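Local coordinates for protein cGAS/DncV-like nucleotidyltransferase in E. coli homolog (Elizabethkingia meningoseptica ATCC 13253 = NBRC 12535, PDB 6E0O) that synthesizes cyclic dinucleotide second messengers from nucleoside triphosphates in a CBASS system that defends bacteria against phage infection, at residues P14-T18 / Y50-T54; Y189-V193 / I219-Y224. One frame throughout, in Å; residues are numbered along the deposited sequence.

Contact 1 (P14-T18 / Y50-T54)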
loop_
_atom_site.group_PDB
_atom_site.type_symbol
_atom_site.label_atom_id
_atom_site.label_comp_id
_atom_site.label_asym_id
_atom_site.label_seq_id
_atom_site.Cartn_x
_atom_site.Cartn_y
_atom_site.Cartn_z
ATOM N N PRO A 14 -3.044 -3.105 14.064
ATOM C CA PRO A 14 -2.015 -2.225 13.497
ATOM C C PRO A 14 -0.860 -2.105 14.475
ATOM O O PRO A 14 -1.055 -2.043 15.691
ATOM C CB PRO A 14 -2.724 -0.875 13.329
ATOM C CG PRO A 14 -4.145 -1.107 13.590
ATOM C CD PRO A 14 -4.287 -2.382 14.384
ATOM N N VAL A 15 0.354 -2.066 13.939
ATOM C CA VAL A 15 1.531 -1.937 14.793
ATOM C C VAL A 15 2.082 -0.514 14.781
ATOM O O VAL A 15 2.247 0.096 15.841
ATOM C CB VAL A 15 2.576 -3.011 14.450
ATOM C CG1 VAL A 15 3.824 -2.818 15.274
ATOM C CG2 VAL A 15 1.994 -4.401 14.693
ATOM N N SER A 16 2.372 0.019 13.601
ATOM C CA SER A 16 2.737 1.422 13.430
ATOM C C SER A 16 1.529 2.179 12.895
ATOM O O SER A 16 0.790 1.659 12.055
ATOM C CB SER A 16 3.862 1.549 12.403
ATOM O OG SER A 16 5.065 0.945 12.836
ATOM N N THR A 17 1.339 3.412 13.361
ATOM C CA THR A 17 0.245 4.226 12.848
ATOM C C THR A 17 0.666 5.692 12.782
ATOM O O THR A 17 1.697 6.100 13.322
ATOM C CB THR A 17 -1.026 4.133 13.709
ATOM O OG1 THR A 17 -0.788 4.797 14.960
ATOM C CG2 THR A 17 -1.449 2.692 13.945
ATOM N N THR A 18 -0.178 6.498 12.144
ATOM C CA THR A 18 0.084 7.928 12.027
ATOM C C THR A 18 0.059 8.650 13.369
ATOM O O THR A 18 0.516 9.796 13.438
ATOM C CB THR A 18 -0.943 8.546 11.078
ATOM O OG1 THR A 18 -2.256 8.352 11.616
ATOM C CG2 THR A 18 -0.851 7.895 9.698
ATOM N N TYR A 50 0.531 3.463 6.089
ATOM C CA TYR A 50 0.098 4.432 7.090
ATOM C C TYR A 50 -1.229 5.066 6.693
ATOM O O TYR A 50 -2.066 5.343 7.557
ATOM C CB TYR A 50 1.167 5.496 7.315
ATOM C CG TYR A 50 2.286 5.070 8.239
ATOM C CD1 TYR A 50 3.423 4.455 7.744
ATOM C CD2 TYR A 50 2.211 5.301 9.602
ATOM C CE1 TYR A 50 4.461 4.085 8.582
ATOM C CE2 TYR A 50 3.243 4.945 10.447
ATOM C CZ TYR A 50 4.359 4.327 9.937
ATOM O OH TYR A 50 5.376 3.973 10.790
ATOM N N ARG A 51 -1.435 5.306 5.397
ATOM C CA ARG A 51 -2.700 5.872 4.939
ATOM C C ARG A 51 -3.846 4.883 5.134
ATOM O O ARG A 51 -4.931 5.250 5.601
ATOM C CB ARG A 51 -2.593 6.258 3.464
ATOM C CG ARG A 51 -3.878 6.829 2.883
ATOM C CD ARG A 51 -4.165 8.213 3.402
ATOM N NE ARG A 51 -5.472 8.709 2.977
ATOM C CZ ARG A 51 -5.721 9.283 1.802
ATOM N NH1 ARG A 51 -4.757 9.430 0.900
ATOM N NH2 ARG A 51 -6.944 9.695 1.517
ATOM N N ASN A 52 -3.628 3.633 4.762
ATOM C CA ASN A 52 -4.674 2.622 4.793
ATOM C C ASN A 52 -4.736 1.876 6.117
ATOM O O ASN A 52 -5.615 1.020 6.288
ATOM C CB ASN A 52 -4.460 1.647 3.639
ATOM C CG ASN A 52 -4.372 2.355 2.306
ATOM O OD1 ASN A 52 -5.188 3.219 2.005
ATOM N ND2 ASN A 52 -3.380 1.995 1.504
ATOM N N ASN A 53 -3.837 2.192 7.044
ATOM C CA ASN A 53 -3.792 1.594 8.375
ATOM C C ASN A 53 -3.581 0.081 8.330
ATOM O O ASN A 53 -4.269 -0.682 9.008
ATOM C CB ASN A 53 -5.017 1.955 9.212
ATOM C CG ASN A 53 -4.753 1.821 10.695
ATOM O OD1 ASN A 53 -3.622 2.005 11.159
ATOM N ND2 ASN A 53 -5.790 1.498 11.454
ATOM N N THR A 54 -2.589 -0.348 7.557
ATOM C CA THR A 54 -2.279 -1.764 7.408
ATOM C C THR A 54 -0.851 -2.110 7.833
ATOM O O THR A 54 -0.326 -3.136 7.404
ATOM C CB THR A 54 -2.526 -2.194 5.964
ATOM O OG1 THR A 54 -1.715 -1.389 5.103
ATOM C CG2 THR A 54 -3.989 -2.038 5.589
HETATM O O HOH W 1 -1.253 0.797 10.468
HETATM O O HOH W 2 -2.018 4.610 10.245
#
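Tyr50 sets its ring edge against the Thr17-Thr18 peptide, with Ser16 CB near the phenol OH, and this is the tightly packed half of the contact. The carbonyl O of Thr17 lies in the ring plane at its edge, 3.5 Å from CE2 of Tyr50, while Ser16 CB approaches obliquely to 3.3 Å from Tyr50 OH. With CG anti to the carbonyl carbon (chi1 -81°) the ring reaches across to the loop. The two hydroxyls that meet here do not bond each other: Tyr50 OH is held by Ser60 O, and Ser16 OG by Arg57 O and Ser60 N. Thr18 CG2 lies alongside the root of the tyrosine, 3.5 Å from Tyr50 O.

The other half is looser and wet. Asn53, just past helix 48-52, with positive phi (60°), points OD1 to a spot 3.6 Å from Thr17 CG2 and 3.7 Å from Pro14 CB, apolar neighbours that offer it no proton. Two waters do so instead. One links Asn53 OD1 to Ser16 O, 2.7 Å from each of those oxygens; the other donates to Tyr50 O and, at 3.2 Å, to Asn53 OD1, and accepts from Thr18 N. The waters carry the polar link between the loop and the end of the short helix.

The Tyr50 side chain lies about 6 Å from a bound magnesium ion and from the side chains of Asp61 and Asp63, its likely ligands. The loop packs on helix 48-52, which follows strand 42-47, starts with the Gly48-Ser49 motif of the nucleotidyltransferase fold and holds Tyr50, Arg51 and Asn52, which probably bind GTP.

Contact 2 (Y189-V193 / I219-Y224)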
loop_
_atom_site.group_PDB
_atom_site.type_symbol
_atom_site.label_atom_id
_atom_site.label_comp_id
_atom_site.label_asym_id
_atom_site.label_seq_id
_atom_site.Cartn_x
_atom_site.Cartn_y
_atom_site.Cartn_z
ATOM N N TYR A 189 -12.051 -6.858 7.230
ATOM C CA TYR A 189 -11.297 -6.754 5.979
ATOM C C TYR A 189 -9.832 -6.378 6.255
ATOM O O TYR A 189 -8.898 -7.098 5.870
ATOM C CB TYR A 189 -11.962 -5.763 5.001
ATOM C CG TYR A 189 -11.017 -5.337 3.898
ATOM C CD1 TYR A 189 -10.442 -6.278 3.055
ATOM C CD2 TYR A 189 -10.663 -4.006 3.733
ATOM C CE1 TYR A 189 -9.545 -5.908 2.086
ATOM C CE2 TYR A 189 -9.756 -3.628 2.755
ATOM C CZ TYR A 189 -9.206 -4.580 1.934
ATOM O OH TYR A 189 -8.298 -4.193 0.973
ATOM N N LYS A 190 -9.601 -5.251 6.940
ATOM C CA LYS A 190 -8.217 -4.833 7.153
ATOM C C LYS A 190 -7.511 -5.729 8.160
ATOM O O LYS A 190 -6.297 -5.917 8.073
ATOM C CB LYS A 190 -8.128 -3.364 7.568
ATOM C CG LYS A 190 -8.497 -2.421 6.434
ATOM C CD LYS A 190 -8.263 -0.970 6.768
ATOM C CE LYS A 190 -8.625 -0.088 5.584
ATOM N NZ LYS A 190 -8.415 1.344 5.932
ATOM N N ARG A 191 -8.250 -6.287 9.121
ATOM C CA ARG A 191 -7.648 -7.214 10.076
ATOM C C ARG A 191 -7.119 -8.457 9.377
ATOM O O ARG A 191 -6.032 -8.940 9.707
ATOM C CB ARG A 191 -8.658 -7.536 11.177
ATOM C CG ARG A 191 -8.826 -6.348 12.087
ATOM C CD ARG A 191 -9.903 -6.511 13.113
ATOM N NE ARG A 191 -10.133 -5.224 13.764
ATOM C CZ ARG A 191 -11.030 -5.020 14.712
ATOM N NH1 ARG A 191 -11.772 -6.031 15.132
ATOM N NH2 ARG A 191 -11.186 -3.810 15.219
ATOM N N MET A 192 -7.854 -8.959 8.380
ATOM C CA MET A 192 -7.385 -10.097 7.599
ATOM C C MET A 192 -6.198 -9.719 6.714
ATOM O O MET A 192 -5.252 -10.502 6.578
ATOM C CB MET A 192 -8.536 -10.649 6.761
ATOM C CG MET A 192 -9.625 -11.301 7.604
ATOM S SD MET A 192 -9.042 -12.748 8.523
ATOM C CE MET A 192 -9.640 -12.405 10.173
ATOM N N VAL A 193 -6.216 -8.517 6.124
ATOM C CA VAL A 193 -5.046 -8.040 5.388
ATOM C C VAL A 193 -3.827 -8.045 6.297
ATOM O O VAL A 193 -2.744 -8.512 5.920
ATOM C CB VAL A 193 -5.303 -6.638 4.812
ATOM C CG1 VAL A 193 -3.996 -6.003 4.322
ATOM C CG2 VAL A 193 -6.324 -6.683 3.693
ATOM N N ILE A 219 -1.822 -8.097 -1.671
ATOM C CA ILE A 219 -2.605 -8.726 -0.607
ATOM C C ILE A 219 -3.894 -7.944 -0.369
ATOM O O ILE A 219 -4.986 -8.519 -0.266
ATOM C CB ILE A 219 -1.764 -8.853 0.678
ATOM C CG1 ILE A 219 -0.603 -9.825 0.457
ATOM C CG2 ILE A 219 -2.640 -9.275 1.861
ATOM C CD1 ILE A 219 0.369 -9.909 1.622
ATOM N N GLU A 220 -3.782 -6.614 -0.275
ATOM C CA GLU A 220 -4.962 -5.792 -0.034
ATOM C C GLU A 220 -6.011 -6.003 -1.110
ATOM O O GLU A 220 -7.208 -6.113 -0.806
ATOM C CB GLU A 220 -4.572 -4.320 0.039
ATOM C CG GLU A 220 -3.838 -3.978 1.319
ATOM C CD GLU A 220 -3.409 -2.539 1.405
ATOM O OE1 GLU A 220 -4.234 -1.626 1.198
ATOM O OE2 GLU A 220 -2.221 -2.335 1.692
ATOM N N CYS A 221 -5.582 -6.074 -2.375
ATOM C CA CYS A 221 -6.532 -6.267 -3.466
ATOM C C CYS A 221 -7.147 -7.661 -3.430
ATOM O O CYS A 221 -8.345 -7.815 -3.684
ATOM C CB CYS A 221 -5.849 -6.027 -4.812
ATOM S SG CYS A 221 -5.355 -4.310 -5.152
ATOM N N LEU A 222 -6.348 -8.692 -3.133
ATOM C CA LEU A 222 -6.894 -10.046 -3.085
ATOM C C LEU A 222 -7.992 -10.145 -2.037
ATOM O O LEU A 222 -9.084 -10.653 -2.314
ATOM C CB LEU A 222 -5.799 -11.060 -2.773
ATOM C CG LEU A 222 -4.731 -11.257 -3.848
ATOM C CD1 LEU A 222 -3.600 -12.110 -3.277
ATOM C CD2 LEU A 222 -5.314 -11.878 -5.093
ATOM N N VAL A 223 -7.716 -9.686 -0.814
ATOM C CA VAL A 223 -8.718 -9.803 0.240
ATOM C C VAL A 223 -9.932 -8.940 -0.085
ATOM O O VAL A 223 -11.063 -9.290 0.276
ATOM C CB VAL A 223 -8.098 -9.472 1.611
ATOM C CG1 VAL A 223 -9.119 -9.662 2.710
ATOM C CG2 VAL A 223 -6.872 -10.338 1.875
ATOM N N TYR A 224 -9.723 -7.822 -0.775
ATOM C CA TYR A 224 -10.812 -6.918 -1.114
ATOM C C TYR A 224 -11.872 -7.620 -1.951
ATOM O O TYR A 224 -13.058 -7.281 -1.863
ATOM C CB TYR A 224 -10.258 -5.696 -1.875
ATOM C CG TYR A 224 -11.331 -4.689 -2.220
ATOM C CD1 TYR A 224 -11.793 -3.801 -1.264
ATOM C CD2 TYR A 224 -11.911 -4.646 -3.481
ATOM C CE1 TYR A 224 -12.798 -2.900 -1.555
ATOM C CE2 TYR A 224 -12.907 -3.751 -3.775
ATOM C CZ TYR A 224 -13.342 -2.881 -2.815
ATOM O OH TYR A 224 -14.342 -1.989 -3.113
HETATM O O HOH W 3 -6.792 -1.824 1.779
#
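Glu220 O takes two protein donors at once. Tyr189 OH gives it a hydrogen bond of 2.8 Å across the helix pair, and Tyr224 N gives the ordinary helical bond; the two arrive from opposite faces of the carbonyl plane. The phenol oxygen stands above that plane, 41° out of it, while Glu220 O lies at the edge of the Tyr189 ring, in its plane. CG of Tyr189 lies anti to its own backbone N, which sends the ring from helix 188-205 across to helix 216-224. A water donates both to Tyr189 OH, at 2.9 Å, and to Glu220 OE1, so the phenol oxygen gives one bond and receives another. Glu220 OE1 also bonds His174 of helix 171-184, a grip that should help fix the carboxylate.

Around this polar centre the packing is apolar. Val223 CG1 reaches the edge of the Tyr189 ring, 3.6 Å from CD1, and Val193 CG2 rests 3.9 Å from Val223 CB. The other Val193 methyl, CG1, meets the aliphatic part of Glu220 at CG, 3.6 Å away. At the far end Tyr224 turns its ring edge toward the face of Tyr189 in a T-shaped pair, centroids 6.0 Å apart and planes at 76°. Lys181 makes a cation-pi contact with Tyr224, which draws helix 171-184 into the same cluster.

The short segment axes come within 9.6 Å and run at 134° to each other. The pair is part of the helical lobe that packs beside the nucleotidyltransferase core, where helix 216-224 also carries Ser216, probably a GTP-binding residue.

From the N terminus, the chain passes helix 5-11 and enters the loop of contact 1, which closes on helix 48-52 and the residues after it, once helix 21-38 and strand 42-47 have been traversed. Contact 2 opens later, well after contact 1 has closed, and encloses the rest of helix 188-205 and the start of helix 216-224; the two loops are in series, neither nested nor crossed. Their centres lie 14 Å apart, yet they touch: Lys190 NZ probably bonds Asn52 O at 2.8 Å, and Thr54 and Asn52 pack against Glu220. Contact 1 thus joins the N-terminal loop to the active-site helix, and contact 2 pairs helices of the helical lobe beside it.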